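Local coordinates for CRISPR-associated protein,CRISPR-associated endonuclease Cas9 (Corynebacterium diphtheriae, PDB 6JOO), which acts as an RNA-guided, magnesium-dependent endonuclease of CRISPR adaptive immunity, cleaving both strands of invading DNA that matches its guide RNA, at residues W89-L94 and A128-A133; A108-S113 and Q214-M219. All blocks are in the same frame, centred on the assembly; numbering follows the deposited sequence.

Contact 1 of 2, residues W89-L94 and A128-A133; sequences WPVIEL and ALRHIA. With nucleotides of chain B.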
loop_
_atom_site.group_PDB
_atom_site.type_symbol
_atom_site.label_atom_id
_atom_site.label_comp_id
_atom_site.label_asym_id
_atom_site.label_seq_id
_atom_site.Cartn_x
_atom_site.Cartn_y
_atom_site.Cartn_z
ATOM N N TRP A 89 -29.200 -31.967 13.671
ATOM C CA TRP A 89 -29.415 -30.894 14.627
ATOM C C TRP A 89 -30.037 -29.681 13.940
ATOM O O TRP A 89 -29.838 -29.469 12.739
ATOM C CB TRP A 89 -28.096 -30.491 15.279
ATOM C CG TRP A 89 -27.392 -31.618 15.965
ATOM C CD1 TRP A 89 -27.937 -32.802 16.367
ATOM C CD2 TRP A 89 -26.007 -31.673 16.321
ATOM N NE1 TRP A 89 -26.978 -33.588 16.956
ATOM C CE2 TRP A 89 -25.783 -32.917 16.941
ATOM C CE3 TRP A 89 -24.933 -30.789 16.178
ATOM C CZ2 TRP A 89 -24.531 -33.300 17.417
ATOM C CZ3 TRP A 89 -23.690 -31.171 16.651
ATOM C CH2 TRP A 89 -23.501 -32.414 17.263
ATOM N N PRO A 90 -30.797 -28.866 14.669
ATOM C CA PRO A 90 -31.425 -27.696 14.055
ATOM C C PRO A 90 -30.587 -26.434 14.191
ATOM O O PRO A 90 -29.853 -26.232 15.161
ATOM C CB PRO A 90 -32.740 -27.568 14.839
ATOM C CG PRO A 90 -32.466 -28.234 16.181
ATOM C CD PRO A 90 -31.156 -28.984 16.092
ATOM N N VAL A 91 -30.709 -25.579 13.182
ATOM C CA VAL A 91 -30.033 -24.284 13.161
ATOM C C VAL A 91 -31.055 -23.272 13.670
ATOM O O VAL A 91 -31.888 -22.760 12.920
ATOM C CB VAL A 91 -29.513 -23.938 11.766
ATOM C CG1 VAL A 91 -28.901 -22.549 11.750
ATOM C CG2 VAL A 91 -28.492 -24.968 11.314
ATOM N N ILE A 92 -30.994 -22.983 14.968
ATOM C CA ILE A 92 -31.947 -22.097 15.628
ATOM C C ILE A 92 -31.294 -20.743 15.853
ATOM O O ILE A 92 -30.118 -20.661 16.235
ATOM C CB ILE A 92 -32.438 -22.705 16.956
ATOM C CG1 ILE A 92 -33.065 -24.080 16.718
ATOM C CG2 ILE A 92 -33.429 -21.779 17.639
ATOM C CD1 ILE A 92 -33.602 -24.724 17.976
ATOM N N GLU A 93 -32.049 -19.677 15.608
ATOM C CA GLU A 93 -31.531 -18.335 15.811
ATOM C C GLU A 93 -31.676 -17.909 17.267
ATOM O O GLU A 93 -32.632 -18.272 17.958
ATOM C CB GLU A 93 -32.240 -17.337 14.895
ATOM C CG GLU A 93 -32.058 -17.627 13.416
ATOM C CD GLU A 93 -30.598 -17.626 12.992
ATOM O OE1 GLU A 93 -29.820 -16.803 13.520
ATOM O OE2 GLU A 93 -30.222 -18.452 12.134
ATOM N N LEU A 94 -30.700 -17.128 17.730
ATOM C CA LEU A 94 -30.663 -16.712 19.126
ATOM C C LEU A 94 -31.713 -15.657 19.452
ATOM O O LEU A 94 -32.037 -15.470 20.629
ATOM C CB LEU A 94 -29.269 -16.187 19.478
ATOM C CG LEU A 94 -28.250 -17.193 20.019
ATOM C CD1 LEU A 94 -28.046 -18.367 19.067
ATOM C CD2 LEU A 94 -26.931 -16.487 20.295
ATOM N N ALA A 128 -24.582 -23.950 21.330
ATOM C CA ALA A 128 -23.276 -23.719 21.936
ATOM C C ALA A 128 -22.171 -23.697 20.888
ATOM O O ALA A 128 -21.225 -22.907 20.994
ATOM C CB ALA A 128 -22.991 -24.781 22.995
ATOM N N LEU A 129 -22.273 -24.549 19.866
ATOM C CA LEU A 129 -21.220 -24.609 18.855
ATOM C C LEU A 129 -21.183 -23.342 18.010
ATOM O O LEU A 129 -20.101 -22.814 17.728
ATOM C CB LEU A 129 -21.405 -25.839 17.966
ATOM C CG LEU A 129 -20.989 -27.176 18.578
ATOM C CD1 LEU A 129 -21.105 -28.288 17.546
ATOM C CD2 LEU A 129 -19.574 -27.093 19.133
ATOM N N ARG A 130 -22.349 -22.841 17.594
ATOM C CA ARG A 130 -22.368 -21.643 16.761
ATOM C C ARG A 130 -21.837 -20.427 17.509
ATOM O O ARG A 130 -21.278 -19.516 16.888
ATOM C CB ARG A 130 -23.782 -21.373 16.245
ATOM C CG ARG A 130 -24.342 -22.458 15.339
ATOM C CD ARG A 130 -25.717 -22.072 14.817
ATOM N NE ARG A 130 -25.637 -21.062 13.767
ATOM C CZ ARG A 130 -26.654 -20.290 13.392
ATOM N NH1 ARG A 130 -27.830 -20.404 13.994
ATOM N NH2 ARG A 130 -26.490 -19.399 12.425
ATOM N N HIS A 131 -21.987 -20.395 18.834
ATOM C CA HIS A 131 -21.512 -19.246 19.599
ATOM C C HIS A 131 -19.993 -19.263 19.736
ATOM O O HIS A 131 -19.333 -18.234 19.551
ATOM C CB HIS A 131 -22.180 -19.216 20.973
ATOM C CG HIS A 131 -21.828 -18.013 21.793
ATOM N ND1 HIS A 131 -20.960 -18.068 22.863
ATOM C CD2 HIS A 131 -22.229 -16.723 21.701
ATOM C CE1 HIS A 131 -20.842 -16.864 23.395
ATOM N NE2 HIS A 131 -21.601 -16.029 22.708
ATOM N N ILE A 132 -19.421 -20.423 20.065
ATOM C CA ILE A 132 -17.972 -20.528 20.213
ATOM C C ILE A 132 -17.265 -20.209 18.902
ATOM O O ILE A 132 -16.148 -19.678 18.900
ATOM C CB ILE A 132 -17.596 -21.930 20.735
ATOM C CG1 ILE A 132 -18.298 -22.198 22.066
ATOM C CG2 ILE A 132 -16.087 -22.071 20.886
ATOM C CD1 ILE A 132 -18.017 -23.565 22.642
ATOM N N ALA A 133 -17.908 -20.503 17.769
ATOM C CA ALA A 133 -17.277 -20.268 16.475
ATOM C C ALA A 133 -17.055 -18.783 16.206
ATOM O O ALA A 133 -16.099 -18.421 15.511
ATOM C CB ALA A 133 -18.121 -20.890 15.363
ATOM P P U B 44 -22.119 -11.977 23.723
ATOM O OP1 U B 44 -21.402 -13.267 23.860
ATOM O OP2 U B 44 -21.349 -10.749 23.401
ATOM O "O5'" U B 44 -23.260 -12.169 22.632
ATOM C "C5'" U B 44 -24.173 -13.249 22.742
ATOM C "C4'" U B 44 -25.324 -13.107 21.785
ATOM O "O4'" U B 44 -26.093 -11.920 22.100
ATOM C "C3'" U B 44 -24.951 -12.921 20.328
ATOM O "O3'" U B 44 -24.609 -14.134 19.692
ATOM C "C2'" U B 44 -26.195 -12.262 19.748
ATOM O "O2'" U B 44 -27.202 -13.229 19.506
ATOM C "C1'" U B 44 -26.649 -11.386 20.917
ATOM N N1 U B 44 -26.228 -9.973 20.773
ATOM C C2 U B 44 -26.965 -9.191 19.907
ATOM O O2 U B 44 -27.911 -9.624 19.267
ATOM N N3 U B 44 -26.554 -7.884 19.808
ATOM C C4 U B 44 -25.508 -7.277 20.471
ATOM O O4 U B 44 -25.275 -6.079 20.267
ATOM C C5 U B 44 -24.799 -8.156 21.354
ATOM C C6 U B 44 -25.174 -9.439 21.474
#
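Val91 lies over one face of the Arg130 guanidinium, its CG1 methyl 3.3 Å from NH1 and offset toward the rim of the flat group. CG1 stands anti to the backbone N (chi1 176°), and this torsion turns that methyl, rather than CG2, onto the arginine; the two side chains cross at about a right angle. At the guanidinium edge, near its plane, comes the Glu93 carboxylate. Its plane is turned 85° from that of the guanidinium, and Glu93 OE2 is 3.6 Å from Arg130 NH1, so the salt bridge is long and not a flat, two-pronged pairing. Arg130 reaches this position through a bend at chi3 (75°). Its stronger polar partner is Asp81, which forms a salt bridge with NE, consistent with Asp81 positioning the group. On the adjoining part of the contact, Trp89 CZ3 meets Leu129 CD1 at 4.0 Å, obliquely to the ring.

His131, which follows Arg130 on the helix, holds the sgRNA: its NE2 donates a hydrogen bond of 3.0 Å to OP1 of U44 of chain B, which lies at the ring edge. Arg107 bonds ND1, so both ring nitrogens are occupied. Leu94 packs on the sugar of the same nucleotide, CD2 at 3.4 Å from O3'.

Contact 1 belongs to the N-terminal portion of the fused construct, probably where the recognition lobe begins. Its loop, between helix 56-86, the arginine-rich bridge helix as in other Cas9 proteins, and helix 102-110, lies against helix 118-134; Val91 also touches Gln85, Leu94 touches Pro103, and Ile132 packs on helix 206-219.

Contact 2 of 2, residues A108-S113 and Q214-M219; sequences AELAAS and QEICRM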
loop_
_atom_site.group_PDB
_atom_site.type_symbol
_atom_site.label_atom_id
_atom_site.label_comp_id
_atom_site.label_asym_id
_atom_site.label_seq_id
_atom_site.Cartn_x
_atom_site.Cartn_y
_atom_site.Cartn_z
ATOM N N ALA A 108 -22.355 -23.432 29.639
ATOM C CA ALA A 108 -22.052 -23.870 30.995
ATOM C C ALA A 108 -22.867 -25.092 31.393
ATOM O O ALA A 108 -22.379 -25.936 32.151
ATOM C CB ALA A 108 -22.301 -22.732 31.984
ATOM N N GLU A 109 -24.101 -25.204 30.898
ATOM C CA GLU A 109 -24.936 -26.350 31.242
ATOM C C GLU A 109 -24.432 -27.624 30.574
ATOM O O GLU A 109 -24.438 -28.699 31.187
ATOM C CB GLU A 109 -26.386 -26.070 30.846
ATOM C CG GLU A 109 -27.342 -27.227 31.083
ATOM C CD GLU A 109 -28.634 -27.082 30.301
ATOM O OE1 GLU A 109 -28.647 -26.322 29.309
ATOM O OE2 GLU A 109 -29.637 -27.725 30.679
ATOM N N LEU A 110 -23.986 -27.522 29.320
ATOM C CA LEU A 110 -23.483 -28.680 28.588
ATOM C C LEU A 110 -22.181 -29.221 29.163
ATOM O O LEU A 110 -21.890 -30.410 28.990
ATOM C CB LEU A 110 -23.282 -28.320 27.116
ATOM C CG LEU A 110 -24.548 -28.205 26.263
ATOM C CD1 LEU A 110 -24.225 -27.624 24.896
ATOM C CD2 LEU A 110 -25.189 -29.571 26.116
ATOM N N ALA A 111 -21.403 -28.390 29.848
ATOM C CA ALA A 111 -20.125 -28.805 30.405
ATOM C C ALA A 111 -20.242 -29.335 31.828
ATOM O O ALA A 111 -19.217 -29.544 32.484
ATOM C CB ALA A 111 -19.134 -27.642 30.364
ATOM N N ALA A 112 -21.461 -29.556 32.318
ATOM C CA ALA A 112 -21.678 -29.995 33.690
ATOM C C ALA A 112 -22.364 -31.348 33.777
ATOM O O ALA A 112 -21.862 -32.248 34.462
ATOM C CB ALA A 112 -22.498 -28.944 34.457
ATOM N N SER A 113 -23.498 -31.525 33.103
ATOM C CA SER A 113 -24.274 -32.748 33.229
ATOM C C SER A 113 -24.810 -33.175 31.871
ATOM O O SER A 113 -24.868 -32.390 30.920
ATOM C CB SER A 113 -25.433 -32.574 34.219
ATOM O OG SER A 113 -26.318 -31.552 33.794
ATOM N N GLN A 214 -14.098 -29.973 24.436
ATOM C CA GLN A 214 -13.757 -31.346 24.799
ATOM C C GLN A 214 -14.566 -31.816 26.002
ATOM O O GLN A 214 -15.106 -32.928 26.003
ATOM C CB GLN A 214 -12.259 -31.453 25.081
ATOM C CG GLN A 214 -11.796 -32.841 25.474
ATOM C CD GLN A 214 -10.307 -32.893 25.740
ATOM O OE1 GLN A 214 -9.760 -32.042 26.442
ATOM N NE2 GLN A 214 -9.639 -33.889 25.172
ATOM N N GLU A 215 -14.662 -30.979 27.038
ATOM C CA GLU A 215 -15.425 -31.362 28.223
ATOM C C GLU A 215 -16.911 -31.486 27.908
ATOM O O GLU A 215 -17.602 -32.344 28.470
ATOM C CB GLU A 215 -15.197 -30.358 29.353
ATOM C CG GLU A 215 -15.913 -30.712 30.654
ATOM C CD GLU A 215 -15.312 -31.921 31.352
ATOM O OE1 GLU A 215 -14.647 -31.738 32.394
ATOM O OE2 GLU A 215 -15.503 -33.054 30.860
ATOM N N ILE A 216 -17.423 -30.635 27.015
ATOM C CA ILE A 216 -18.814 -30.761 26.587
ATOM C C ILE A 216 -19.033 -32.100 25.897
ATOM O O ILE A 216 -20.076 -32.743 26.066
ATOM C CB ILE A 216 -19.206 -29.577 25.683
ATOM C CG1 ILE A 216 -19.283 -28.288 26.504
ATOM C CG2 ILE A 216 -20.530 -29.847 24.977
ATOM C CD1 ILE A 216 -19.745 -27.077 25.718
ATOM N N CYS A 217 -18.040 -32.555 25.129
ATOM C CA CYS A 217 -18.152 -33.844 24.454
ATOM C C CYS A 217 -18.126 -34.999 25.448
ATOM O O CYS A 217 -18.801 -36.016 25.243
ATOM C CB CYS A 217 -17.032 -33.995 23.427
ATOM S SG CYS A 217 -17.140 -32.849 22.035
ATOM N N ARG A 218 -17.353 -34.866 26.528
ATOM C CA ARG A 218 -17.296 -35.931 27.523
ATOM C C ARG A 218 -18.605 -36.040 28.294
ATOM O O ARG A 218 -19.027 -37.143 28.661
ATOM C CB ARG A 218 -16.130 -35.694 28.483
ATOM C CG ARG A 218 -15.913 -36.823 29.478
ATOM C CD ARG A 218 -14.733 -36.544 30.393
ATOM N NE ARG A 218 -14.988 -35.425 31.293
ATOM C CZ ARG A 218 -15.557 -35.543 32.489
ATOM N NH1 ARG A 218 -15.938 -36.734 32.931
ATOM N NH2 ARG A 218 -15.749 -34.469 33.241
HETATM N N MSE A 219 -19.262 -34.913 28.543
HETATM C CA MSE A 219 -20.505 -34.901 29.305
HETATM C C MSE A 219 -21.683 -35.426 28.494
HETATM O O MSE A 219 -22.636 -35.962 29.054
HETATM C CB MSE A 219 -20.813 -33.488 29.803
HETATM C CG MSE A 219 -19.859 -32.977 30.868
HETATM SE SE MSE A 219 -19.919 -34.032 32.508
HETATM C CE MSE A 219 -18.712 -32.957 33.598
#
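Ile216 closes on Leu110 and Ala111 with both branches: CG2, 3.8 Å away, and, at the end of the other branch, CD1 meet Leu110 CB, while CG1 lies 3.9 Å from Ala111 CB. With CG1 anti to the carbonyl carbon and CG2 anti to the backbone N (chi1 -70°), both branches face this segment. The backbones are close here, with Ala111 CA and Ile216 CA 4.5 Å apart, an approach consistent with the small alanine side chain. All three residues are buried.

One helical turn on, the character changes. Selenomethionine Met219 meets mainly backbone: its CB is 3.4 Å from Leu110 O, and, after a bend at chi2 (-63°), SE lies 3.3 Å from Ala112 O, with CE near the carbonyl oxygens of Ala111 and Ala112. Ala112 and Ser113 are exposed and direct their own side chains away, so Met219 supplies most of the contact there. No hydrogen bond joins the two segments. The charged pair on the solvent side stays within 214-219: Arg218 NH2 donates to Glu215 OE1 (3.1 Å, N-H...O angle 172°), nearly in the guanidinium plane.

The site lies in the N-terminal portion of the fused construct and joins the C-terminal end of helix 102-110 to that of helix 206-219. Leu125 of helix 118-134 touches both Leu110 and Ile216, Ala111 meets Gln181 of helix 179-184, and Cys217 packs on Tyr227 of helix 224-234.

In the fold
Helix 118-134 connects the two contacts, whose centres lie about 16 Å apart: Ala128 CB, from contact 1, packs 3.6 Å from Leu110 CD1, from contact 2. Both are partly buried within one helical region remote from the chain's centre. The residues that touch across contact 1 include none that is exposed, whereas contact 2 runs from a buried apolar patch to an exposed edge. Their chemistry follows their place. Contact 1 borders the guide RNA and combines an arginine paired with acidic side chains with a phosphate-binding histidine; contact 2, about 12 Å from nucleic acid at its nearest atom, joins two helix ends through aliphatic and selenomethionine packing.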